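Local coordinates for lipoprotein (Mycoplasma mycoides subsp. capri, PDB 7ADK) that probably acts as a protein-cleaving surface lipoprotein with a peptidase domain of the PA clan, the clan of the chymotrypsin-like proteases, at residues S166-Y171 against K255-A260; A296-Q301 against N410-E415; N569-E574 against I579-N584; D598-L601 against T605-K608. All blocks are in the same frame, centred on the assembly; numbering follows the deposited sequence.

Interactions 1 and 4 are buried, interaction 2 is partly buried and interaction 3 lies at the surface. No two contacts share a helix or strand. Interaction 1 ties helix 165-173 to a distant loop by aromatic rings alone, with no hydrogen bond between its segments. Interaction 2 sits where a helical insertion leaves and rejoins the antiparallel sheet, and it uses lysine hydrogen bonds to a glutamine amide and, weakly, to a threonine hydroxyl. Interactions 3 and 4 are both local: each folds a loop onto the short helix that follows it. Interaction 3 uses van der Waals contacts of a lysine chain on a tyrosine, interaction 4 a salt bridge and a threonine hydroxyl to backbone carbonyl hydrogen bond.

Interaction 1 of 4, residues S166-Y171 against K255-A260; sequences SGYDEY and KIYEGA
Tyr168 meets Tyr257 in an offset edge-to-face stack. The edge of Tyr168 is turned toward the face of Tyr257. The ring planes stand at 74° and the centroids are 5.8 Å apart. The closest atoms are Tyr168 CE1 and Tyr257 CE1, at 3.8 Å. The same Tyr168 CE1 also comes to 4.0 Å from Tyr257 OH, so one ring corner does the touching. Tyr168 sets its CG opposite the backbone N (chi1 172°), which sends the ring off the helix toward the loop. Tyr171 lies one turn further along helix 165-173, and its CE2 comes only to 4.4 Å from Tyr257 OH. No hydrogen bond joins the two segments. The helix hydroxyls are used elsewhere: Tyr168 OH bonds to Asp614 and Tyr171 OH to Asp183. Further rings complete the packing. Phe159 stacks on Tyr168, and Phe162 meets both helix tyrosines edge-to-face. Leu613 touches Tyr171 and Tyr257. On the loop side, Tyr257 also packs against a basic side chain of another protein chain. The arrangement is an aromatic cluster of edge-to-face and stacked rings that joins the first modelled helix, 165-173, to a loop distant in sequence.

Interaction 2 of 4, residues A296-Q301 against N410-E415; sequences AIQTFQ and NEKKKE
Gln298 accepts a bond from Lys412 and packs on Lys413 at the foot of a helical insertion. The chain leaves strand 289-293, passes through helices from 299-313 to 402-412, and returns to strand 421-433, which pairs antiparallel with 289-293. The contact therefore joins the outgoing and returning ends of the insertion. Lys412 NZ donates to Gln298 OE1 at 2.8 Å, and the two side chains meet at about a right angle. The ammonium lies tilted 31° from the carbonyl plane of the amide. Lys412 reaches it because its chain bends at chi2 and chi3. Beside this bond, Gln298 CG packs 4.1 Å from Lys413 CB as the two chains run past each other in opposite directions. Lys413 stretches on to Thr299, where its NZ gives a weak bond to OG1 at 3.3 Å.

In the next shell, Gln298 NE2 donates to Gln301 OE1 at 3.0 Å. Both ends of the Gln298 amide have a partner, which probably limits its rotation. Tyr409 of helix 402-412 packs on Gln298 and Gln301. A type I turn from Lys412 to Glu415 follows on the returning side. There, Lys414 folds back toward Asn410: its NZ bonds to Asn410 O at 2.9 Å and to Asn410 OD1 at 2.8 Å.

Interaction 3 of 4, residues N569-E574 against I579-N584; sequences NQYETE and ISKITN
The loop leading into helix 575-582 folds back on that helix, so that Tyr571 and Glu572 rest against Lys581. Lys581 makes the contact with its carbons. Its CE lies 3.4 Å from Tyr571 OH, and its CB lies 3.8 Å from Tyr571 CE2. The lysine chain bends at chi2 and chi3, which curls it round the phenol end of the ring. Glu572 adds a looser touch, with CB 4.3 Å from Lys581 CG. The charges are spent elsewhere. Lys581 NZ forms a salt bridge with Glu470. Glu572 OE2 turns back to its own backbone, accepting from Thr573 N at 2.9 Å and weakly from Glu574 N. Glu574 then holds the N-cap position, and its OE2 takes the N-H of Asn576. At the far end of the helix, Ile579 O accepts from both Thr583 N (3.0 Å) and Thr583 OG1 (2.8 Å), which arrive from opposite faces of its plane. Arg466 and Thr487, from two neighbouring strands of the antiparallel sheet, pack on Tyr571. The whole is a side-chain-capped short helix with its entry loop packed back along it, set against strands 461-467 and 486-493 of that sheet.

Interaction 4 of 4, residues D598-L601 against T605-K608; sequences DSLL and TYAK
Asp598 and Ser599 hold Thr605 and Lys608 where a loop turns into the short helix 603-606. Asp598 OD2 forms a salt bridge with Lys608 NZ at 2.9 Å. The ammonium comes nearly along the C-O axis of the carboxylate oxygen, and the two side chains cross at about a right angle. Between these charges and the loop backbone sits Thr605. Its OG1 donates to Ser599 O at 2.8 Å, from above the carbonyl plane (38° out of it). Its methyl CG2 lies 3.7 Å from Asp598 CB. With OG1 opposite its carbonyl carbon (chi1 -50°), the threonine gives its hydroxyl to the loop and keeps its methyl beside Asp598 and Leu600. Ser599 OG has its main partner outside, Asp792 OD1, and takes a weak bond from Leu601 N. The hydroxyl of Tyr606 is satisfied by Pro710 O. Lys608 N donates to Thr605 O at 3.1 Å. Apolar packing fills in behind: Leu600 lies on Phe609 and Phe697, and the Tyr606 ring meets Phe697 with planes about 10° apart. Leu600 O sits at the edge of the Tyr606 ring, near its plane, 3.9 Å from Tyr606 CD1.

Interaction 1 of 4, residues S166-Y171 against K255-A260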
loop_
_atom_site.group_PDB
_atom_site.type_symbol
_atom_site.label_atom_id
_atom_site.label_comp_id
_atom_site.label_asym_id
_atom_site.label_seq_id
_atom_site.Cartn_x
_atom_site.Cartn_y
_atom_site.Cartn_z
ATOM N N SER B 166 -4.819 16.735 36.080
ATOM C CA SER B 166 -5.442 16.502 37.398
ATOM C C SER B 166 -6.799 15.801 37.304
ATOM O O SER B 166 -7.173 15.030 38.186
ATOM C CB SER B 166 -5.615 17.838 38.119
ATOM O OG SER B 166 -6.386 18.725 37.339
ATOM N N GLY B 167 -7.540 16.055 36.225
ATOM C CA GLY B 167 -8.825 15.453 35.914
ATOM C C GLY B 167 -8.693 14.088 35.246
ATOM O O GLY B 167 -9.486 13.195 35.523
ATOM N N TYR B 168 -7.630 13.867 34.479
ATOM C CA TYR B 168 -7.259 12.527 34.038
ATOM C C TYR B 168 -6.840 11.622 35.209
ATOM O O TYR B 168 -7.339 10.502 35.306
ATOM C CB TYR B 168 -6.188 12.624 32.950
ATOM C CG TYR B 168 -5.603 11.283 32.574
ATOM C CD1 TYR B 168 -6.333 10.389 31.770
ATOM C CD2 TYR B 168 -4.346 10.912 33.080
ATOM C CE1 TYR B 168 -5.806 9.121 31.480
ATOM C CE2 TYR B 168 -3.818 9.651 32.791
ATOM C CZ TYR B 168 -4.552 8.750 31.996
ATOM O OH TYR B 168 -4.054 7.516 31.759
ATOM N N ASP B 169 -6.011 12.096 36.149
ATOM C CA ASP B 169 -5.605 11.311 37.323
ATOM C C ASP B 169 -6.797 10.756 38.104
ATOM O O ASP B 169 -6.782 9.590 38.489
ATOM C CB ASP B 169 -4.741 12.156 38.273
ATOM C CG ASP B 169 -3.250 12.191 37.951
ATOM O OD1 ASP B 169 -2.756 11.344 37.185
ATOM O OD2 ASP B 169 -2.538 13.019 38.553
ATOM N N GLU B 170 -7.853 11.533 38.331
ATOM C CA GLU B 170 -9.045 10.997 39.004
ATOM C C GLU B 170 -9.823 9.987 38.140
ATOM O O GLU B 170 -10.368 9.033 38.684
ATOM C CB GLU B 170 -9.936 12.115 39.551
ATOM C CG GLU B 170 -10.556 13.016 38.489
ATOM C CD GLU B 170 -11.741 13.822 39.014
ATOM O OE1 GLU B 170 -12.850 13.708 38.448
ATOM O OE2 GLU B 170 -11.578 14.544 40.019
ATOM N N TYR B 171 -9.827 10.109 36.810
ATOM C CA TYR B 171 -10.398 9.094 35.922
ATOM C C TYR B 171 -9.605 7.780 35.994
ATOM O O TYR B 171 -10.193 6.696 35.994
ATOM C CB TYR B 171 -10.527 9.642 34.494
ATOM C CG TYR B 171 -11.333 8.755 33.566
ATOM C CD1 TYR B 171 -12.695 8.994 33.313
ATOM C CD2 TYR B 171 -10.704 7.664 32.950
ATOM C CE1 TYR B 171 -13.419 8.149 32.452
ATOM C CE2 TYR B 171 -11.430 6.801 32.119
ATOM C CZ TYR B 171 -12.785 7.050 31.851
ATOM O OH TYR B 171 -13.446 6.209 31.017
ATOM N N LYS B 255 -10.261 5.450 24.007
ATOM C CA LYS B 255 -9.624 4.124 23.817
ATOM C C LYS B 255 -8.239 4.176 23.155
ATOM O O LYS B 255 -7.728 3.161 22.694
ATOM C CB LYS B 255 -10.584 3.155 23.112
ATOM C CG LYS B 255 -10.819 3.515 21.646
ATOM C CD LYS B 255 -11.719 2.493 20.976
ATOM C CE LYS B 255 -12.127 2.886 19.546
ATOM N NZ LYS B 255 -13.219 3.907 19.537
ATOM N N ILE B 256 -7.647 5.362 23.058
ATOM C CA ILE B 256 -6.585 5.688 22.114
ATOM C C ILE B 256 -5.360 6.231 22.866
ATOM O O ILE B 256 -4.380 5.513 23.023
ATOM C CB ILE B 256 -7.121 6.588 20.968
ATOM C CG1 ILE B 256 -8.388 5.974 20.328
ATOM C CG2 ILE B 256 -6.028 6.778 19.910
ATOM C CD1 ILE B 256 -9.026 6.746 19.177
ATOM N N TYR B 257 -5.393 7.480 23.346
ATOM C CA TYR B 257 -4.273 8.179 24.003
ATOM C C TYR B 257 -2.965 8.270 23.183
ATOM O O TYR B 257 -1.941 8.753 23.669
ATOM C CB TYR B 257 -3.992 7.598 25.392
ATOM C CG TYR B 257 -5.174 7.386 26.316
ATOM C CD1 TYR B 257 -5.814 8.487 26.908
ATOM C CD2 TYR B 257 -5.535 6.079 26.687
ATOM C CE1 TYR B 257 -6.802 8.278 27.881
ATOM C CE2 TYR B 257 -6.534 5.869 27.655
ATOM C CZ TYR B 257 -7.167 6.974 28.252
ATOM O OH TYR B 257 -8.151 6.774 29.160
ATOM N N GLU B 258 -2.969 7.823 21.924
ATOM C CA GLU B 258 -1.787 7.745 21.057
ATOM C C GLU B 258 -1.150 9.105 20.763
ATOM O O GLU B 258 0.044 9.166 20.460
ATOM C CB GLU B 258 -2.163 7.032 19.743
ATOM C CG GLU B 258 -2.529 5.551 19.918
ATOM C CD GLU B 258 -1.460 4.735 20.660
ATOM O OE1 GLU B 258 -0.256 5.058 20.542
ATOM O OE2 GLU B 258 -1.804 3.767 21.367
ATOM N N GLY B 259 -1.920 10.188 20.900
ATOM C CA GLY B 259 -1.418 11.562 20.952
ATOM C C GLY B 259 -1.022 12.168 19.602
ATOM O O GLY B 259 -0.275 13.145 19.578
ATOM N N ALA B 260 -1.490 11.605 18.488
ATOM C CA ALA B 260 -1.266 12.158 17.158
ATOM C C ALA B 260 -2.386 11.795 16.166
ATOM O O ALA B 260 -3.225 12.637 15.859
ATOM C CB ALA B 260 0.129 11.756 16.663
#

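Interaction 2 of 4, residues A296-Q301 against N410-E415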
loop_
_atom_site.group_PDB
_atom_site.type_symbol
_atom_site.label_atom_id
_atom_site.label_comp_id
_atom_site.label_asym_id
_atom_site.label_seq_id
_atom_site.Cartn_x
_atom_site.Cartn_y
_atom_site.Cartn_z
ATOM N N ALA B 296 -22.623 -13.413 -12.308
ATOM C CA ALA B 296 -23.719 -12.467 -12.445
ATOM C C ALA B 296 -23.372 -11.145 -11.735
ATOM O O ALA B 296 -22.255 -10.990 -11.250
ATOM C CB ALA B 296 -24.957 -13.137 -11.890
ATOM N N ILE B 297 -24.313 -10.207 -11.632
ATOM C CA ILE B 297 -24.203 -8.966 -10.830
ATOM C C ILE B 297 -25.522 -8.597 -10.114
ATOM O O ILE B 297 -25.515 -8.079 -9.001
ATOM C CB ILE B 297 -23.775 -7.767 -11.741
ATOM C CG1 ILE B 297 -22.369 -7.935 -12.354
ATOM C CG2 ILE B 297 -23.872 -6.409 -11.024
ATOM C CD1 ILE B 297 -21.891 -6.781 -13.232
ATOM N N GLN B 298 -26.660 -8.828 -10.763
ATOM C CA GLN B 298 -27.880 -8.039 -10.557
ATOM C C GLN B 298 -28.692 -8.146 -9.255
ATOM O O GLN B 298 -29.462 -7.221 -9.013
ATOM C CB GLN B 298 -28.795 -8.226 -11.780
ATOM C CG GLN B 298 -28.139 -7.912 -13.137
ATOM C CD GLN B 298 -27.446 -6.557 -13.209
ATOM O OE1 GLN B 298 -26.391 -6.406 -13.795
ATOM N NE2 GLN B 298 -27.998 -5.518 -12.639
ATOM N N THR B 299 -28.560 -9.172 -8.409
ATOM C CA THR B 299 -29.413 -9.338 -7.201
ATOM C C THR B 299 -29.219 -8.239 -6.141
ATOM O O THR B 299 -30.152 -7.890 -5.418
ATOM C CB THR B 299 -29.200 -10.744 -6.612
ATOM O OG1 THR B 299 -29.698 -11.706 -7.524
ATOM C CG2 THR B 299 -29.894 -11.030 -5.285
ATOM N N PHE B 300 -28.052 -7.600 -6.097
ATOM C CA PHE B 300 -27.860 -6.353 -5.354
ATOM C C PHE B 300 -28.711 -5.210 -5.940
ATOM O O PHE B 300 -29.342 -4.455 -5.206
ATOM C CB PHE B 300 -26.351 -6.025 -5.338
ATOM C CG PHE B 300 -25.967 -4.586 -5.030
ATOM C CD1 PHE B 300 -26.455 -3.949 -3.876
ATOM C CD2 PHE B 300 -25.143 -3.869 -5.916
ATOM C CE1 PHE B 300 -26.159 -2.600 -3.628
ATOM C CE2 PHE B 300 -24.858 -2.517 -5.679
ATOM C CZ PHE B 300 -25.368 -1.882 -4.537
ATOM N N GLN B 301 -28.772 -5.083 -7.263
ATOM C CA GLN B 301 -29.365 -3.937 -7.952
ATOM C C GLN B 301 -30.886 -4.026 -8.110
ATOM O O GLN B 301 -31.549 -2.992 -8.110
ATOM C CB GLN B 301 -28.672 -3.746 -9.310
ATOM C CG GLN B 301 -27.152 -3.560 -9.164
ATOM C CD GLN B 301 -26.474 -2.940 -10.386
ATOM O OE1 GLN B 301 -26.981 -2.896 -11.498
ATOM N NE2 GLN B 301 -25.270 -2.454 -10.225
ATOM N N ASN B 410 -33.121 -7.886 -15.125
ATOM C CA ASN B 410 -33.502 -9.284 -15.222
ATOM C C ASN B 410 -33.196 -9.902 -16.603
ATOM O O ASN B 410 -33.047 -11.119 -16.665
ATOM C CB ASN B 410 -34.968 -9.416 -14.784
ATOM C CG ASN B 410 -35.327 -10.831 -14.380
ATOM O OD1 ASN B 410 -35.671 -11.670 -15.196
ATOM N ND2 ASN B 410 -35.282 -11.138 -13.107
ATOM N N GLU B 411 -33.017 -9.123 -17.688
ATOM C CA GLU B 411 -32.447 -9.639 -18.942
ATOM C C GLU B 411 -30.911 -9.566 -18.998
ATOM O O GLU B 411 -30.301 -10.486 -19.545
ATOM C CB GLU B 411 -33.113 -9.040 -20.192
ATOM C CG GLU B 411 -32.794 -7.581 -20.516
ATOM C CD GLU B 411 -33.218 -7.211 -21.942
ATOM O OE1 GLU B 411 -32.570 -7.666 -22.913
ATOM O OE2 GLU B 411 -34.189 -6.452 -22.125
ATOM N N LYS B 412 -30.259 -8.582 -18.361
ATOM C CA LYS B 412 -28.790 -8.576 -18.217
ATOM C C LYS B 412 -28.299 -9.746 -17.356
ATOM O O LYS B 412 -27.291 -10.362 -17.674
ATOM C CB LYS B 412 -28.289 -7.234 -17.657
ATOM C CG LYS B 412 -26.861 -6.958 -18.166
ATOM C CD LYS B 412 -25.917 -6.344 -17.137
ATOM C CE LYS B 412 -26.333 -4.941 -16.680
ATOM N NZ LYS B 412 -25.458 -4.457 -15.580
ATOM N N LYS B 413 -29.065 -10.135 -16.334
ATOM C CA LYS B 413 -28.880 -11.332 -15.490
ATOM C C LYS B 413 -28.873 -12.653 -16.286
ATOM O O LYS B 413 -28.358 -13.649 -15.789
ATOM C CB LYS B 413 -29.985 -11.299 -14.414
ATOM C CG LYS B 413 -29.924 -12.412 -13.357
ATOM C CD LYS B 413 -30.959 -12.200 -12.248
ATOM C CE LYS B 413 -31.064 -13.378 -11.268
ATOM N NZ LYS B 413 -29.952 -13.487 -10.316
ATOM N N LYS B 414 -29.398 -12.683 -17.519
ATOM C CA LYS B 414 -29.388 -13.876 -18.391
ATOM C C LYS B 414 -28.166 -13.970 -19.314
ATOM O O LYS B 414 -28.005 -14.989 -19.981
ATOM C CB LYS B 414 -30.698 -13.998 -19.195
ATOM C CG LYS B 414 -31.953 -13.685 -18.368
ATOM C CD LYS B 414 -33.263 -14.098 -19.045
ATOM C CE LYS B 414 -34.499 -13.404 -18.454
ATOM N NZ LYS B 414 -34.630 -13.549 -16.997
ATOM N N GLU B 415 -27.297 -12.954 -19.390
ATOM C CA GLU B 415 -26.033 -13.030 -20.141
ATOM C C GLU B 415 -24.835 -13.244 -19.203
ATOM O O GLU B 415 -24.616 -12.506 -18.247
ATOM C CB GLU B 415 -25.824 -11.837 -21.093
ATOM C CG GLU B 415 -25.825 -10.436 -20.472
ATOM C CD GLU B 415 -25.337 -9.359 -21.444
ATOM O OE1 GLU B 415 -24.172 -9.423 -21.898
ATOM O OE2 GLU B 415 -26.119 -8.443 -21.774
#

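Interaction 3 of 4, residues N569-E574 against I579-N584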
loop_
_atom_site.group_PDB
_atom_site.type_symbol
_atom_site.label_atom_id
_atom_site.label_comp_id
_atom_site.label_asym_id
_atom_site.label_seq_id
_atom_site.Cartn_x
_atom_site.Cartn_y
_atom_site.Cartn_z
ATOM N N ASN B 569 1.609 -26.272 -12.062
ATOM C CA ASN B 569 2.430 -27.379 -12.560
ATOM C C ASN B 569 3.808 -27.475 -11.886
ATOM O O ASN B 569 4.515 -28.462 -12.083
ATOM C CB ASN B 569 2.521 -27.277 -14.089
ATOM C CG ASN B 569 1.165 -27.408 -14.757
ATOM O OD1 ASN B 569 0.677 -26.483 -15.383
ATOM N ND2 ASN B 569 0.495 -28.526 -14.606
ATOM N N GLN B 570 4.191 -26.480 -11.084
ATOM C CA GLN B 570 5.415 -26.462 -10.275
ATOM C C GLN B 570 5.161 -26.681 -8.774
ATOM O O GLN B 570 6.106 -26.958 -8.040
ATOM C CB GLN B 570 6.195 -25.175 -10.566
ATOM C CG GLN B 570 5.481 -23.892 -10.148
ATOM C CD GLN B 570 6.355 -22.661 -10.309
ATOM O OE1 GLN B 570 6.559 -22.154 -11.390
ATOM N NE2 GLN B 570 6.900 -22.136 -9.273
ATOM N N TYR B 571 3.915 -26.595 -8.313
ATOM C CA TYR B 571 3.518 -26.890 -6.941
ATOM C C TYR B 571 3.453 -28.397 -6.652
ATOM O O TYR B 571 3.647 -29.224 -7.541
ATOM C CB TYR B 571 2.165 -26.225 -6.649
ATOM C CG TYR B 571 1.994 -25.838 -5.198
ATOM C CD1 TYR B 571 2.751 -24.763 -4.708
ATOM C CD2 TYR B 571 1.098 -26.510 -4.345
ATOM C CE1 TYR B 571 2.604 -24.326 -3.385
ATOM C CE2 TYR B 571 0.953 -26.076 -3.014
ATOM C CZ TYR B 571 1.691 -24.971 -2.537
ATOM O OH TYR B 571 1.544 -24.526 -1.267
ATOM N N GLU B 572 3.144 -28.758 -5.408
ATOM C CA GLU B 572 2.837 -30.130 -4.992
ATOM C C GLU B 572 1.666 -30.740 -5.788
ATOM O O GLU B 572 0.779 -30.028 -6.253
ATOM C CB GLU B 572 2.594 -30.152 -3.481
ATOM C CG GLU B 572 2.411 -31.520 -2.831
ATOM C CD GLU B 572 3.575 -32.466 -3.062
ATOM O OE1 GLU B 572 4.502 -32.491 -2.252
ATOM O OE2 GLU B 572 3.574 -33.181 -4.060
ATOM N N THR B 573 1.703 -32.051 -6.014
ATOM C CA THR B 573 0.739 -32.790 -6.835
ATOM C C THR B 573 0.049 -33.972 -6.146
ATOM O O THR B 573 -1.136 -34.203 -6.387
ATOM C CB THR B 573 1.406 -33.180 -8.157
ATOM O OG1 THR B 573 0.479 -33.725 -9.043
ATOM C CG2 THR B 573 2.539 -34.173 -8.031
ATOM N N GLU B 574 0.735 -34.734 -5.289
ATOM C CA GLU B 574 0.149 -35.933 -4.675
ATOM C C GLU B 574 -0.842 -35.560 -3.565
ATOM O O GLU B 574 -0.526 -34.753 -2.698
ATOM C CB GLU B 574 1.253 -36.885 -4.205
ATOM C CG GLU B 574 0.734 -38.216 -3.632
ATOM C CD GLU B 574 0.446 -38.194 -2.123
ATOM O OE1 GLU B 574 1.378 -37.891 -1.345
ATOM O OE2 GLU B 574 -0.692 -38.518 -1.722
ATOM N N ILE B 579 -3.220 -31.654 0.072
ATOM C CA ILE B 579 -4.149 -31.251 1.144
ATOM C C ILE B 579 -3.396 -30.672 2.344
ATOM O O ILE B 579 -3.845 -29.698 2.945
ATOM C CB ILE B 579 -5.094 -32.409 1.535
ATOM C CG1 ILE B 579 -6.052 -32.682 0.363
ATOM C CG2 ILE B 579 -5.900 -32.102 2.802
ATOM C CD1 ILE B 579 -6.890 -33.948 0.486
ATOM N N SER B 580 -2.224 -31.198 2.664
ATOM C CA SER B 580 -1.397 -30.643 3.730
ATOM C C SER B 580 -0.812 -29.280 3.372
ATOM O O SER B 580 -0.852 -28.398 4.210
ATOM C CB SER B 580 -0.293 -31.612 4.127
ATOM O OG SER B 580 -0.848 -32.827 4.567
ATOM N N LYS B 581 -0.366 -29.049 2.132
ATOM C CA LYS B 581 0.082 -27.728 1.657
ATOM C C LYS B 581 -1.064 -26.719 1.541
ATOM O O LYS B 581 -0.855 -25.553 1.849
ATOM C CB LYS B 581 0.840 -27.867 0.327
ATOM C CG LYS B 581 2.200 -28.558 0.451
ATOM C CD LYS B 581 3.288 -27.770 1.195
ATOM C CE LYS B 581 3.770 -26.529 0.441
ATOM N NZ LYS B 581 4.905 -25.894 1.126
ATOM N N ILE B 582 -2.288 -27.121 1.212
ATOM C CA ILE B 582 -3.491 -26.274 1.257
ATOM C C ILE B 582 -3.806 -25.833 2.692
ATOM O O ILE B 582 -3.941 -24.646 2.986
ATOM C CB ILE B 582 -4.697 -27.016 0.620
ATOM C CG1 ILE B 582 -4.533 -27.087 -0.905
ATOM C CG2 ILE B 582 -6.021 -26.316 0.929
ATOM C CD1 ILE B 582 -5.402 -28.135 -1.598
ATOM N N THR B 583 -3.909 -26.797 3.615
ATOM C CA THR B 583 -4.383 -26.594 4.993
ATOM C C THR B 583 -3.282 -26.191 5.979
ATOM O O THR B 583 -3.489 -26.330 7.182
ATOM C CB THR B 583 -5.166 -27.808 5.526
ATOM O OG1 THR B 583 -4.350 -28.948 5.646
ATOM C CG2 THR B 583 -6.355 -28.119 4.622
ATOM N N ASN B 584 -2.108 -25.747 5.512
ATOM C CA ASN B 584 -0.925 -25.426 6.328
ATOM C C ASN B 584 -0.606 -26.512 7.374
ATOM O O ASN B 584 -0.156 -26.245 8.486
ATOM C CB ASN B 584 -1.083 -24.033 6.933
ATOM C CG ASN B 584 -0.653 -22.878 6.056
ATOM O OD1 ASN B 584 0.370 -22.905 5.414
ATOM N ND2 ASN B 584 -1.355 -21.777 6.088
#

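Interaction 4 of 4, residues D598-L601 against T605-K608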
loop_
_atom_site.group_PDB
_atom_site.type_symbol
_atom_site.label_atom_id
_atom_site.label_comp_id
_atom_site.label_asym_id
_atom_site.label_seq_id
_atom_site.Cartn_x
_atom_site.Cartn_y
_atom_site.Cartn_z
ATOM N N ASP B 598 -14.931 -20.028 29.874
ATOM C CA ASP B 598 -15.294 -19.092 30.936
ATOM C C ASP B 598 -16.412 -18.131 30.496
ATOM O O ASP B 598 -16.434 -17.638 29.371
ATOM C CB ASP B 598 -14.085 -18.279 31.433
ATOM C CG ASP B 598 -12.844 -19.039 31.900
ATOM O OD1 ASP B 598 -12.922 -20.259 32.130
ATOM O OD2 ASP B 598 -11.795 -18.384 32.106
ATOM N N SER B 599 -17.325 -17.808 31.410
ATOM C CA SER B 599 -18.284 -16.719 31.257
ATOM C C SER B 599 -17.572 -15.371 31.286
ATOM O O SER B 599 -17.041 -15.000 32.326
ATOM C CB SER B 599 -19.252 -16.790 32.425
ATOM O OG SER B 599 -20.144 -15.700 32.429
ATOM N N LEU B 600 -17.583 -14.594 30.202
ATOM C CA LEU B 600 -17.058 -13.217 30.202
ATOM C C LEU B 600 -17.875 -12.232 31.068
ATOM O O LEU B 600 -17.449 -11.105 31.281
ATOM C CB LEU B 600 -16.952 -12.700 28.747
ATOM C CG LEU B 600 -15.523 -12.624 28.172
ATOM C CD1 LEU B 600 -15.594 -12.055 26.761
ATOM C CD2 LEU B 600 -14.593 -11.705 28.963
ATOM N N LEU B 601 -19.048 -12.648 31.553
ATOM C CA LEU B 601 -19.953 -11.863 32.400
ATOM C C LEU B 601 -19.661 -12.009 33.908
ATOM O O LEU B 601 -19.939 -11.082 34.671
ATOM C CB LEU B 601 -21.396 -12.282 32.072
ATOM C CG LEU B 601 -21.835 -11.851 30.656
ATOM C CD1 LEU B 601 -22.953 -12.752 30.170
ATOM C CD2 LEU B 601 -22.343 -10.410 30.621
ATOM N N THR B 605 -13.677 -13.360 35.505
ATOM C CA THR B 605 -13.281 -13.528 34.101
ATOM C C THR B 605 -13.008 -12.187 33.449
ATOM O O THR B 605 -11.954 -12.019 32.850
ATOM C CB THR B 605 -14.323 -14.243 33.256
ATOM O OG1 THR B 605 -14.753 -15.425 33.872
ATOM C CG2 THR B 605 -13.766 -14.631 31.890
ATOM N N TYR B 606 -13.922 -11.222 33.574
ATOM C CA TYR B 606 -13.748 -9.913 32.948
ATOM C C TYR B 606 -12.472 -9.226 33.439
ATOM O O TYR B 606 -11.734 -8.647 32.646
ATOM C CB TYR B 606 -14.994 -9.052 33.192
ATOM C CG TYR B 606 -14.984 -7.764 32.393
ATOM C CD1 TYR B 606 -15.340 -7.791 31.035
ATOM C CD2 TYR B 606 -14.513 -6.573 32.964
ATOM C CE1 TYR B 606 -15.169 -6.658 30.226
ATOM C CE2 TYR B 606 -14.319 -5.440 32.158
ATOM C CZ TYR B 606 -14.616 -5.495 30.784
ATOM O OH TYR B 606 -14.325 -4.437 29.999
ATOM N N ALA B 607 -12.155 -9.346 34.730
ATOM C CA ALA B 607 -10.968 -8.744 35.326
ATOM C C ALA B 607 -9.635 -9.206 34.708
ATOM O O ALA B 607 -8.627 -8.526 34.874
ATOM C CB ALA B 607 -11.001 -9.004 36.814
ATOM N N LYS B 608 -9.608 -10.350 34.010
ATOM C CA LYS B 608 -8.441 -10.858 33.278
ATOM C C LYS B 608 -8.191 -10.087 31.977
ATOM O O LYS B 608 -7.068 -10.082 31.500
ATOM C CB LYS B 608 -8.585 -12.367 33.008
ATOM C CG LYS B 608 -8.614 -13.206 34.288
ATOM C CD LYS B 608 -8.546 -14.725 34.063
ATOM C CE LYS B 608 -9.834 -15.333 33.496
ATOM N NZ LYS B 608 -9.706 -16.785 33.210
#